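PDB 6NXC: L-asparaginase 1 from Escherichia coli, which catalyses the hydrolysis of L-asparagine to L-aspartate and ammonium, as a homotetramer with a second, allosteric asparagine site. Local coordinates for residues B[230-235]-B[256-261]; B[285-290]-B[312-317]; B[318-323]-B[352-357]; B[323-328]-B[344-349]. The protein carries 1 engineered substitution. All coordinates share one frame; numbering follows the deposited sequence. Where two conformers were deposited one is given.

Contact 1: B[230-235]-B[256-261]. With ASN (asparagine), chain O.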
loop_
_atom_site.group_PDB
_atom_site.type_symbol
_atom_site.label_atom_id
_atom_site.label_comp_id
_atom_site.label_asym_id
_atom_site.label_seq_id
_atom_site.Cartn_x
_atom_site.Cartn_y
_atom_site.Cartn_z
ATOM N N GLN B 230 15.607 34.601 -0.011
ATOM C CA GLN B 230 14.911 35.198 -1.174
ATOM C C GLN B 230 13.461 35.280 -0.763
ATOM O O GLN B 230 12.986 34.281 -0.192
ATOM C CB GLN B 230 14.985 34.289 -2.390
ATOM C CG GLN B 230 16.400 34.031 -2.878
ATOM C CD GLN B 230 16.997 35.251 -3.536
ATOM O OE1 GLN B 230 16.291 36.228 -3.842
ATOM N NE2 GLN B 230 18.276 35.156 -3.835
ATOM N N PRO B 231 12.741 36.408 -0.996
ATOM C CA PRO B 231 11.330 36.474 -0.582
ATOM C C PRO B 231 10.535 35.670 -1.623
ATOM O O PRO B 231 10.314 36.031 -2.839
ATOM C CB PRO B 231 11.038 37.976 -0.585
ATOM C CG PRO B 231 11.960 38.494 -1.703
ATOM C CD PRO B 231 13.247 37.704 -1.528
ATOM N N ILE B 232 9.967 34.582 -1.133
ATOM C CA ILE B 232 9.090 33.680 -1.959
ATOM C C ILE B 232 7.816 33.425 -1.182
ATOM O O ILE B 232 7.932 33.061 0.001
ATOM C CB ILE B 232 9.803 32.332 -2.220
ATOM C CG1 ILE B 232 11.157 32.585 -2.881
ATOM C CG2 ILE B 232 8.911 31.359 -3.024
ATOM C CD1 ILE B 232 12.082 31.406 -3.040
ATOM N N GLY B 233 6.685 33.647 -1.810
ATOM C CA GLY B 233 5.365 33.401 -1.211
ATOM C C GLY B 233 4.779 32.064 -1.659
ATOM O O GLY B 233 5.085 31.606 -2.802
ATOM N N VAL B 234 4.129 31.391 -0.724
ATOM C CA VAL B 234 3.564 30.052 -0.993
ATOM C C VAL B 234 2.045 30.207 -0.808
ATOM O O VAL B 234 1.585 30.315 0.325
ATOM C CB VAL B 234 4.163 28.979 -0.055
ATOM C CG1 VAL B 234 3.488 27.665 -0.315
ATOM C CG2 VAL B 234 5.679 28.788 -0.241
ATOM N N VAL B 235 1.323 30.247 -1.932
ATOM C CA VAL B 235 -0.141 30.423 -1.971
ATOM C C VAL B 235 -0.872 29.101 -2.175
ATOM O O VAL B 235 -0.548 28.417 -3.053
ATOM C CB VAL B 235 -0.464 31.348 -3.129
ATOM C CG1 VAL B 235 -1.941 31.616 -3.190
ATOM C CG2 VAL B 235 0.329 32.631 -3.047
ATOM N N ALA B 256 9.220 35.561 -6.179
ATOM C CA ALA B 256 8.625 34.348 -6.756
ATOM C C ALA B 256 7.413 33.986 -5.917
ATOM O O ALA B 256 7.315 34.392 -4.781
ATOM C CB ALA B 256 9.660 33.255 -6.811
ATOM N N LEU B 257 6.469 33.390 -6.572
ATOM C CA LEU B 257 5.271 32.868 -5.941
ATOM C C LEU B 257 5.142 31.398 -6.367
ATOM O O LEU B 257 5.154 31.111 -7.577
ATOM C CB LEU B 257 4.259 33.784 -6.608
ATOM C CG LEU B 257 3.202 34.351 -5.726
ATOM C CD1 LEU B 257 2.593 35.536 -6.446
ATOM C CD2 LEU B 257 2.231 33.193 -5.528
ATOM N N ILE B 258 4.797 30.522 -5.421
ATOM C CA ILE B 258 4.437 29.100 -5.642
ATOM C C ILE B 258 2.952 29.027 -5.389
ATOM O O ILE B 258 2.508 29.536 -4.349
ATOM C CB ILE B 258 5.224 28.186 -4.705
ATOM C CG1 ILE B 258 6.723 28.266 -4.960
ATOM C CG2 ILE B 258 4.716 26.792 -4.840
ATOM C CD1 ILE B 258 7.519 27.464 -3.986
ATOM N N LEU B 259 2.207 28.568 -6.406
ATOM C CA LEU B 259 0.772 28.325 -6.304
ATOM C C LEU B 259 0.595 26.817 -6.072
ATOM O O LEU B 259 1.000 26.010 -6.906
ATOM C CB LEU B 259 0.032 28.656 -7.598
ATOM C CG LEU B 259 0.235 30.045 -8.151
ATOM C CD1 LEU B 259 -0.564 30.201 -9.426
ATOM C CD2 LEU B 259 -0.093 31.128 -7.165
ATOM N N ARG B 260 0.012 26.480 -4.955
ATOM C CA ARG B 260 -0.462 25.082 -4.706
ATOM C C ARG B 260 -1.838 24.950 -5.253
ATOM O O ARG B 260 -2.773 25.189 -4.521
ATOM C CB ARG B 260 -0.367 24.740 -3.236
ATOM C CG ARG B 260 1.000 24.873 -2.593
ATOM C CD ARG B 260 1.125 24.454 -1.132
ATOM N NE ARG B 260 0.668 23.117 -0.917
ATOM C CZ ARG B 260 -0.491 22.746 -0.347
ATOM N NH1 ARG B 260 -1.331 23.647 0.179
ATOM N NH2 ARG B 260 -0.769 21.452 -0.283
ATOM N N SER B 261 -1.971 24.597 -6.515
ATOM C CA SER B 261 -3.295 24.581 -7.186
ATOM C C SER B 261 -3.959 23.231 -7.063
ATOM O O SER B 261 -3.344 22.236 -6.617
ATOM C CB SER B 261 -3.116 24.843 -8.678
ATOM O OG SER B 261 -2.546 26.086 -8.839
HETATM N N ASN O . 2.246 18.670 -3.259
HETATM C CA ASN O . 2.066 18.469 -1.755
HETATM C C ASN O . 2.009 19.846 -1.081
HETATM O O ASN O . 1.564 20.791 -1.861
HETATM C CB ASN O . 3.199 17.594 -1.196
HETATM C CG ASN O . 4.573 18.250 -1.245
HETATM O OD1 ASN O . 4.814 19.093 -2.089
HETATM N ND2 ASN O . 5.429 17.976 -0.289
HETATM O OXT ASN O . 2.406 20.006 0.173
#
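Strands 232-235 and 256-261 run parallel, their axes 4.7 Å apart and 16° from exact alignment, as the two neighbouring strands of a beta-alpha-beta unit whose crossover is helix 243-250. Four backbone bonds join them in the parallel pattern: Gly233 N to Ala256 O, Ile258 N to Gly233 O, Val235 N to Ile258 O and Arg260 N to Val235 O. The last is the straightest, 2.8 Å between Arg260 N and Val235 O with 174° at the hydrogen. On the face carrying Ile232, Val234 and Ile258, the CD1 of Ile258 reaches CG2 of Ile232 at 4.2 Å and lies only slightly farther from CG2 of Val234; helix 322-333 packs on Ile232 and Ile258. On the other face, CD2 of Leu259 meets CB of Val235 at 4.1 Å. Near the C-terminal end of strand 256-261, Arg260 reaches into the allosteric site. Its chain bends at chi3 (55°), bringing the guanidinium edge to the bound asparagine, while NH1 bonds to Thr236. A methionine here would probably leave the ligand carboxylate without its charged mate. In the ligand grip, the asparagine O lies in the guanidinium plane, 2.7 Å from Arg260 NE and 2.9 Å from Arg260 NH2.

Contact 2: B[285-290]-B[312-317]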
loop_
_atom_site.group_PDB
_atom_site.type_symbol
_atom_site.label_atom_id
_atom_site.label_comp_id
_atom_site.label_asym_id
_atom_site.label_seq_id
_atom_site.Cartn_x
_atom_site.Cartn_y
_atom_site.Cartn_z
ATOM N N ILE B 285 8.256 38.843 -11.418
ATOM C CA ILE B 285 8.066 37.785 -10.404
ATOM C C ILE B 285 7.926 36.424 -11.106
ATOM O O ILE B 285 7.212 36.308 -12.147
ATOM C CB ILE B 285 6.865 38.162 -9.542
ATOM C CG1 ILE B 285 7.101 39.423 -8.704
ATOM C CG2 ILE B 285 6.468 36.966 -8.710
ATOM C CD1 ILE B 285 5.878 39.970 -8.139
ATOM N N VAL B 286 8.655 35.383 -10.634
ATOM C CA VAL B 286 8.555 34.004 -11.175
ATOM C C VAL B 286 7.368 33.335 -10.496
ATOM O O VAL B 286 7.405 33.127 -9.274
ATOM C CB VAL B 286 9.856 33.223 -10.956
ATOM C CG1 VAL B 286 9.648 31.773 -11.395
ATOM C CG2 VAL B 286 11.022 33.922 -11.672
ATOM N N VAL B 287 6.319 33.049 -11.242
ATOM C CA VAL B 287 5.127 32.371 -10.681
ATOM C C VAL B 287 5.116 30.913 -11.177
ATOM O O VAL B 287 5.063 30.685 -12.407
ATOM C CB VAL B 287 3.825 33.108 -11.019
ATOM C CG1 VAL B 287 2.638 32.470 -10.390
ATOM C CG2 VAL B 287 3.954 34.529 -10.618
ATOM N N VAL B 288 5.200 29.962 -10.249
ATOM C CA VAL B 288 5.268 28.501 -10.520
ATOM C C VAL B 288 3.980 27.825 -10.038
ATOM O O VAL B 288 3.656 27.946 -8.889
ATOM C CB VAL B 288 6.534 27.897 -9.913
ATOM C CG1 VAL B 288 6.702 26.475 -10.372
ATOM C CG2 VAL B 288 7.731 28.674 -10.357
ATOM N N ASN B 289 3.377 27.033 -10.913
ATOM C CA ASN B 289 2.144 26.285 -10.631
ATOM C C ASN B 289 2.539 24.850 -10.228
ATOM O O ASN B 289 3.087 24.150 -11.065
ATOM C CB ASN B 289 1.254 26.251 -11.877
ATOM C CG ASN B 289 -0.156 25.765 -11.557
ATOM O OD1 ASN B 289 -0.566 25.835 -10.404
ATOM N ND2 ASN B 289 -0.918 25.525 -12.602
ATOM N N LEU B 290 2.173 24.424 -9.011
ATOM C CA LEU B 290 2.327 23.014 -8.520
ATOM C C LEU B 290 0.965 22.420 -8.192
ATOM O O LEU B 290 0.029 23.166 -7.988
ATOM C CB LEU B 290 3.145 22.973 -7.229
ATOM C CG LEU B 290 4.490 23.634 -7.295
ATOM C CD1 LEU B 290 5.217 23.547 -5.991
ATOM C CD2 LEU B 290 5.354 23.111 -8.405
ATOM N N ALA B 312 -1.205 33.995 -18.525
ATOM C CA ALA B 312 -0.844 34.962 -17.474
ATOM C C ALA B 312 0.622 34.867 -17.057
ATOM O O ALA B 312 0.953 35.487 -16.066
ATOM C CB ALA B 312 -1.787 34.840 -16.306
ATOM N N GLY B 313 1.419 34.087 -17.770
ATOM C CA GLY B 313 2.857 33.871 -17.584
ATOM C C GLY B 313 3.199 32.939 -16.406
ATOM O O GLY B 313 4.345 32.901 -16.023
ATOM N N VAL B 314 2.254 32.149 -15.905
ATOM C CA VAL B 314 2.556 31.122 -14.859
ATOM C C VAL B 314 3.359 30.007 -15.535
ATOM O O VAL B 314 2.943 29.595 -16.608
ATOM C CB VAL B 314 1.240 30.575 -14.265
ATOM C CG1 VAL B 314 1.545 29.488 -13.253
ATOM C CG2 VAL B 314 0.404 31.684 -13.625
ATOM N N ILE B 315 4.377 29.478 -14.872
ATOM C CA ILE B 315 5.249 28.372 -15.329
ATOM C C ILE B 315 4.748 27.066 -14.664
ATOM O O ILE B 315 4.576 27.068 -13.469
ATOM C CB ILE B 315 6.732 28.633 -14.951
ATOM C CG1 ILE B 315 7.243 30.015 -15.367
ATOM C CG2 ILE B 315 7.563 27.500 -15.442
ATOM C CD1 ILE B 315 7.022 30.362 -16.805
ATOM N N GLY B 316 4.609 25.983 -15.421
ATOM C CA GLY B 316 4.163 24.684 -14.902
ATOM C C GLY B 316 5.318 24.023 -14.140
ATOM O O GLY B 316 6.442 23.968 -14.672
ATOM N N GLY B 317 5.107 23.570 -12.916
ATOM C CA GLY B 317 6.145 22.869 -12.180
ATOM C C GLY B 317 6.093 21.347 -12.282
ATOM O O GLY B 317 6.767 20.644 -11.425
HETATM O O HOH W 1 6.195 33.700 -14.101
#
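This is a parallel strand pairing at the edge of the four-stranded C-terminal sheet, where strand 286-291 meets the short outermost strand 315-316 across a beta-alpha-beta unit that includes helix 308-311. Val288 pairs with Ile315 and Asn289 with Gly316. Three backbone bonds fasten the strands: Ile315 N to Val287 O, Asn289 N to Ile315 O, and Gly317 N to Asn289 O, each 2.8 Å, the third more bent than the others. Before the pairing begins, a water takes the N-H of Val287 at 2.9 Å and donates to the carbonyl of Gly313 at 2.8 Å, bridging the backbones. Gly313 has positive phi (77°) and is the C-prime residue of the Schellman motif ending helix 308-311, from which the chain turns into the strand. Val314 sets its two methyls against the side chains of Val287 and Asn289, on one face of the partner strand: CG1 touches CB of Asn289 at 3.5 Å, and CG2 meets CG1 of Val287 at 4.0 Å. CA of Gly317 lies 3.9 Å from CD2 of Leu290 and also near CG1 of Val288, an approach allowed by the lack of a side chain on the glycine. The amide of Asn289 turns to the inner neighbours, OD1 to Ser261 and ND2 to the carbonyl of Gly265. Strand 256-261 flanks strand 286-291 on its inner edge; helix 271-282 packs against Val287, while helices 322-333 and 339-346 pack on Val288.

Contact 3: B[318-323]-B[352-357]. With ASN (asparagine), chain O.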
loop_
_atom_site.group_PDB
_atom_site.type_symbol
_atom_site.label_atom_id
_atom_site.label_comp_id
_atom_site.label_asym_id
_atom_site.label_seq_id
_atom_site.Cartn_x
_atom_site.Cartn_y
_atom_site.Cartn_z
ATOM N N ALA B 318 5.463 20.783 -13.310
ATOM C CA ALA B 318 5.481 19.341 -13.581
ATOM C C ALA B 318 5.081 18.628 -12.272
ATOM O O ALA B 318 4.010 19.011 -11.692
ATOM C CB ALA B 318 6.821 18.925 -14.197
ATOM N N ASP B 319 5.822 17.608 -11.864
ATOM C CA ASP B 319 5.485 16.785 -10.659
ATOM C C ASP B 319 6.420 17.187 -9.497
ATOM O O ASP B 319 6.579 16.375 -8.630
ATOM C CB ASP B 319 5.638 15.316 -11.013
ATOM C CG ASP B 319 6.980 14.868 -11.576
ATOM O OD1 ASP B 319 7.763 15.710 -12.159
ATOM O OD2 ASP B 319 7.183 13.614 -11.603
ATOM N N MET B 320 6.993 18.405 -9.460
ATOM C CA MET B 320 7.835 18.794 -8.305
ATOM C C MET B 320 7.021 18.901 -7.028
ATOM O O MET B 320 5.887 19.440 -7.025
ATOM C CB MET B 320 8.563 20.111 -8.540
ATOM C CG MET B 320 9.571 19.967 -9.603
ATOM S SD MET B 320 10.690 21.478 -9.706
ATOM C CE MET B 320 9.535 22.674 -10.340
ATOM N N THR B 321 7.683 18.548 -5.946
ATOM C CA THR B 321 7.189 18.827 -4.582
ATOM C C THR B 321 7.391 20.326 -4.294
ATOM O O THR B 321 8.155 21.096 -4.946
ATOM C CB THR B 321 7.998 18.008 -3.571
ATOM O OG1 THR B 321 9.351 18.484 -3.732
ATOM C CG2 THR B 321 7.964 16.502 -3.813
ATOM N N VAL B 322 6.681 20.835 -3.306
ATOM C CA VAL B 322 6.889 22.211 -2.829
ATOM C C VAL B 322 8.288 22.373 -2.275
ATOM O O VAL B 322 8.967 23.378 -2.559
ATOM C CB VAL B 322 5.877 22.530 -1.718
ATOM C CG1 VAL B 322 6.190 23.847 -1.024
ATOM C CG2 VAL B 322 4.488 22.538 -2.288
ATOM N N GLU B 323 8.780 21.301 -1.631
ATOM C CA GLU B 323 10.154 21.302 -1.075
ATOM C C GLU B 323 11.148 21.538 -2.219
ATOM O O GLU B 323 12.089 22.319 -2.045
ATOM C CB GLU B 323 10.436 19.978 -0.322
ATOM C CG GLU B 323 9.577 19.880 0.911
ATOM C CD GLU B 323 8.238 19.161 0.739
ATOM O OE1 GLU B 323 7.784 18.575 1.779
ATOM O OE2 GLU B 323 7.571 19.191 -0.394
ATOM N N GLY B 352 17.142 15.711 -11.108
ATOM C CA GLY B 352 16.290 14.541 -10.849
ATOM C C GLY B 352 15.002 14.860 -10.121
ATOM O O GLY B 352 14.318 13.909 -9.796
ATOM N N GLU B 353 14.679 16.125 -10.008
ATOM C CA GLU B 353 13.527 16.629 -9.224
ATOM C C GLU B 353 12.231 16.564 -9.980
ATOM O O GLU B 353 11.155 16.633 -9.351
ATOM C CB GLU B 353 13.691 18.066 -8.733
ATOM C CG GLU B 353 13.601 19.106 -9.779
ATOM C CD GLU B 353 14.882 19.292 -10.594
ATOM O OE1 GLU B 353 14.840 20.272 -11.425
ATOM O OE2 GLU B 353 15.873 18.515 -10.426
ATOM N N LEU B 354 12.280 16.399 -11.275
ATOM C CA LEU B 354 11.051 16.418 -12.062
ATOM C C LEU B 354 11.189 15.483 -13.276
ATOM O O LEU B 354 12.346 15.158 -13.696
ATOM C CB LEU B 354 10.690 17.861 -12.393
ATOM C CG LEU B 354 11.274 18.633 -13.556
ATOM C CD1 LEU B 354 10.941 18.049 -14.979
ATOM C CD2 LEU B 354 10.632 20.013 -13.575
ATOM N N THR B 355 10.057 14.999 -13.732
ATOM C CA THR B 355 9.994 13.997 -14.819
ATOM C C THR B 355 9.693 14.759 -16.135
ATOM O O THR B 355 8.640 15.384 -16.289
ATOM C CB THR B 355 8.844 13.006 -14.555
ATOM O OG1 THR B 355 8.980 12.479 -13.213
ATOM C CG2 THR B 355 8.855 11.932 -15.611
ATOM N N PRO B 356 10.620 14.773 -17.093
ATOM C CA PRO B 356 10.366 15.520 -18.324
ATOM C C PRO B 356 9.220 14.920 -19.160
ATOM O O PRO B 356 9.052 13.772 -19.052
ATOM C CB PRO B 356 11.701 15.396 -19.067
ATOM C CG PRO B 356 12.728 15.073 -17.989
ATOM C CD PRO B 356 11.990 14.200 -17.000
ATOM N N ASP B 357 8.569 15.709 -20.026
ATOM C CA ASP B 357 7.552 15.270 -21.034
ATOM C C ASP B 357 8.112 14.242 -22.010
ATOM O O ASP B 357 9.236 14.533 -22.381
ATOM C CB ASP B 357 7.034 16.476 -21.811
ATOM C CG ASP B 357 5.971 17.236 -21.035
ATOM O OD1 ASP B 357 5.570 16.772 -19.932
ATOM O OD2 ASP B 357 5.539 18.273 -21.533
HETATM N N ASN O . 2.246 18.670 -3.259
HETATM C CA ASN O . 2.066 18.469 -1.755
HETATM C C ASN O . 2.009 19.846 -1.081
HETATM O O ASN O . 1.564 20.791 -1.861
HETATM C CB ASN O . 3.199 17.594 -1.196
HETATM C CG ASN O . 4.573 18.250 -1.245
HETATM O OD1 ASN O . 4.814 19.093 -2.089
HETATM N ND2 ASN O . 5.429 17.976 -0.289
HETATM O OXT ASN O . 2.406 20.006 0.173
HETATM O O HOH W 2 10.272 16.922 -6.784
#
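The carboxylate of Asp319 takes hold of Thr355 twice: OD1 accepts the backbone N-H of Thr355 at 2.9 Å, nearly straight at 165°, and OD2 accepts from OG1 of the same threonine at 2.7 Å. Both oxygens use their syn lone pairs, so one residue closes a two-point grip on the carboxylate. In Asp319, CG sits between its own N and carbonyl carbon (chi1 55°), a rotation that turns the carboxylate to the C-terminal segment, where OD1 also rests on CA of Leu354. Leu354 has its CG in the same kind of position, and its CD2 comes 4.0 Å from CB of Ala318. Met320 crosses that leucine obliquely, its CG 3.7 Å from Leu354 CB. With chi2 extended (-170°), the sulfur lies alongside Glu353, Met320 SD 3.8 Å from Glu353 CG, the two chains pointing the same way. A water accepts from Thr321 N and donates to Glu353 O, tying the backbones together. At the far end of 318-323, Thr321 is the N-cap of helix 322-333, whose first turn binds the allosteric asparagine: Val322 N donates to the ligand's OD1 at 2.8 Å, and the ligand's ND2 donates to Glu323 OE2. The two bonds to Thr355 fasten the C-terminal tail beside the helix start. Arg180, in a salt bridge to Asp319 OD2 and bonded to Thr355 OG1, probably offsets the aspartate's charge, which is likely to favour its ionised form.

Contact 4: B[323-328]-B[344-349]. With ASN (asparagine), chain O.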
loop_
_atom_site.group_PDB
_atom_site.type_symbol
_atom_site.label_atom_id
_atom_site.label_comp_id
_atom_site.label_asym_id
_atom_site.label_seq_id
_atom_site.Cartn_x
_atom_site.Cartn_y
_atom_site.Cartn_z
ATOM N N GLU B 323 8.780 21.301 -1.631
ATOM C CA GLU B 323 10.154 21.302 -1.075
ATOM C C GLU B 323 11.148 21.538 -2.219
ATOM O O GLU B 323 12.089 22.319 -2.045
ATOM C CB GLU B 323 10.436 19.978 -0.322
ATOM C CG GLU B 323 9.577 19.880 0.911
ATOM C CD GLU B 323 8.238 19.161 0.739
ATOM O OE1 GLU B 323 7.784 18.575 1.779
ATOM O OE2 GLU B 323 7.571 19.191 -0.394
ATOM N N ALA B 324 11.026 20.769 -3.276
ATOM C CA ALA B 324 11.966 20.892 -4.387
ATOM C C ALA B 324 11.798 22.276 -5.060
ATOM O O ALA B 324 12.782 22.906 -5.520
ATOM C CB ALA B 324 11.785 19.780 -5.380
ATOM N N THR B 325 10.551 22.683 -5.304
ATOM C CA THR B 325 10.277 23.982 -5.983
ATOM C C THR B 325 10.840 25.204 -5.181
ATOM O O THR B 325 11.494 26.131 -5.755
ATOM C CB THR B 325 8.765 24.144 -6.221
ATOM O OG1 THR B 325 8.415 23.011 -7.045
ATOM C CG2 THR B 325 8.474 25.437 -6.941
ATOM N N LEU B 326 10.586 25.274 -3.872
ATOM C CA LEU B 326 11.077 26.315 -3.000
ATOM C C LEU B 326 12.602 26.368 -3.123
ATOM O O LEU B 326 13.147 27.503 -3.280
ATOM C CB LEU B 326 10.605 26.054 -1.560
ATOM C CG LEU B 326 11.014 27.177 -0.640
ATOM C CD1 LEU B 326 10.153 28.409 -0.881
ATOM C CD2 LEU B 326 11.049 26.800 0.813
ATOM N N THR B 327 13.279 25.193 -2.947
ATOM C CA THR B 327 14.736 25.206 -2.868
ATOM C C THR B 327 15.264 25.529 -4.273
ATOM O O THR B 327 16.250 26.165 -4.356
ATOM C CB THR B 327 15.267 23.960 -2.184
ATOM O OG1 THR B 327 14.812 22.874 -2.984
ATOM C CG2 THR B 327 14.747 23.861 -0.787
ATOM N N LYS B 328 14.624 25.056 -5.362
ATOM C CA LYS B 328 15.065 25.289 -6.727
ATOM C C LYS B 328 15.003 26.808 -7.010
ATOM O O LYS B 328 15.909 27.346 -7.658
ATOM C CB LYS B 328 14.168 24.560 -7.720
ATOM C CG LYS B 328 14.759 24.400 -9.118
ATOM C CD LYS B 328 13.864 23.534 -9.982
ATOM C CE LYS B 328 14.405 23.361 -11.350
ATOM N NZ LYS B 328 13.525 22.485 -12.158
ATOM N N LYS B 344 12.631 29.429 -17.556
ATOM C CA LYS B 344 12.836 28.243 -18.414
ATOM C C LYS B 344 13.387 27.093 -17.547
ATOM O O LYS B 344 13.032 25.939 -17.763
ATOM C CB LYS B 344 13.792 28.602 -19.564
ATOM C CG LYS B 344 14.527 27.433 -20.194
ATOM C CD LYS B 344 15.052 27.727 -21.615
ATOM C CE LYS B 344 14.910 26.541 -22.547
ATOM N NZ LYS B 344 15.680 26.751 -23.796
ATOM N N ALA B 345 14.325 27.393 -16.670
ATOM C CA ALA B 345 15.062 26.393 -15.873
ATOM C C ALA B 345 14.082 25.763 -14.869
ATOM O O ALA B 345 14.269 24.543 -14.548
ATOM C CB ALA B 345 16.205 27.023 -15.090
ATOM N N MET B 346 13.072 26.492 -14.455
ATOM C CA MET B 346 12.153 25.941 -13.437
ATOM C C MET B 346 11.410 24.731 -14.033
ATOM O O MET B 346 11.122 23.816 -13.285
ATOM C CB MET B 346 11.163 26.994 -12.913
ATOM C CG MET B 346 11.763 27.871 -11.888
ATOM S SD MET B 346 12.470 27.001 -10.470
ATOM C CE MET B 346 10.967 26.355 -9.725
ATOM N N SER B 347 11.181 24.626 -15.331
ATOM C CA SER B 347 10.489 23.404 -15.829
ATOM C C SER B 347 11.480 22.393 -16.427
ATOM O O SER B 347 11.050 21.417 -17.032
ATOM C CB SER B 347 9.421 23.785 -16.836
ATOM O OG SER B 347 10.030 24.441 -17.919
ATOM N N GLN B 348 12.769 22.570 -16.256
ATOM C CA GLN B 348 13.843 21.696 -16.787
ATOM C C GLN B 348 14.272 20.763 -15.652
ATOM O O GLN B 348 14.189 21.172 -14.432
ATOM C CB GLN B 348 15.020 22.494 -17.318
ATOM C CG GLN B 348 14.818 23.264 -18.616
ATOM C CD GLN B 348 16.090 23.971 -19.076
ATOM O OE1 GLN B 348 16.282 24.187 -20.267
ATOM N NE2 GLN B 348 16.987 24.349 -18.173
ATOM N N ASN B 349 14.594 19.515 -15.939
ATOM C CA ASN B 349 15.079 18.599 -14.888
ATOM C C ASN B 349 16.543 18.900 -14.632
ATOM O O ASN B 349 17.399 18.394 -15.398
ATOM C CB ASN B 349 14.871 17.141 -15.310
ATOM C CG ASN B 349 15.429 16.124 -14.353
ATOM O OD1 ASN B 349 15.332 16.344 -13.136
ATOM N ND2 ASN B 349 15.717 14.922 -14.853
HETATM N N ASN O . 2.246 18.670 -3.259
HETATM C CA ASN O . 2.066 18.469 -1.755
HETATM C C ASN O . 2.009 19.846 -1.081
HETATM O O ASN O . 1.564 20.791 -1.861
HETATM C CB ASN O . 3.199 17.594 -1.196
HETATM C CG ASN O . 4.573 18.250 -1.245
HETATM O OD1 ASN O . 4.814 19.093 -2.089
HETATM N ND2 ASN O . 5.429 17.976 -0.289
HETATM O OXT ASN O . 2.406 20.006 0.173
#
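Segment 323-328 of helix 322-333 faces the last turn of helix 339-346 and the loop that follows it, the nearest CA atoms, those of Lys328 and Met346, being 7.3 Å apart. Lys328 and Met346 carry the contact. In Lys328, CG stands anti to the backbone N (chi1 -163°) and the chain beyond is fully extended, so the ammonium reaches the helix end. There NZ bonds to Gln348 O at 2.7 Å, nearly in line with the carbonyl bond, and to Met346 O at 3.0 Å from above the carbonyl plane; a weak bond goes to Ala345 O. Glu353 adds a salt bridge. A leucine in place of Lys328 would probably leave these carbonyls and the Glu353 carboxylate without their positive partner. Met346 slides past the lysine in the opposite direction, SD 3.7 Å from Lys328 CG. Bends at chi2 and chi3 carry its CE to CG2 of Thr325, 3.8 Å away and approached at about a right angle; OG1 of that threonine bonds instead to Thr321 O. Through Lys328, helix 322-333, whose start reaches the allosteric pocket, is tied to the C-terminal end of helix 339-346 and the loop after it, within the C-terminal domain of the asparaginase fold.

In the fold
Contacts 1 and 2 belong to one parallel sheet, strands 256-261 and 286-291 being neighbours in it, and both rest on backbone bonds and aliphatic packing; contact 2 lies at the outer strand and adds a bridging water. Contacts 3 and 4 each add a charged side chain that binds backbone or hydroxyl groups, with apolar packing beside it. They share Glu323 and helix 322-333, and a salt bridge from Lys328 to Glu353 joins them. Contact 1 is the most enclosed, while contacts 2, 3 and 4 have partly exposed or exposed residues at their margins. Thr325 packs on Ile258 and Val288, bringing the helix onto the sheet. The allosteric asparagine lies between Arg260 of contact 1 and the helix start in 318-323.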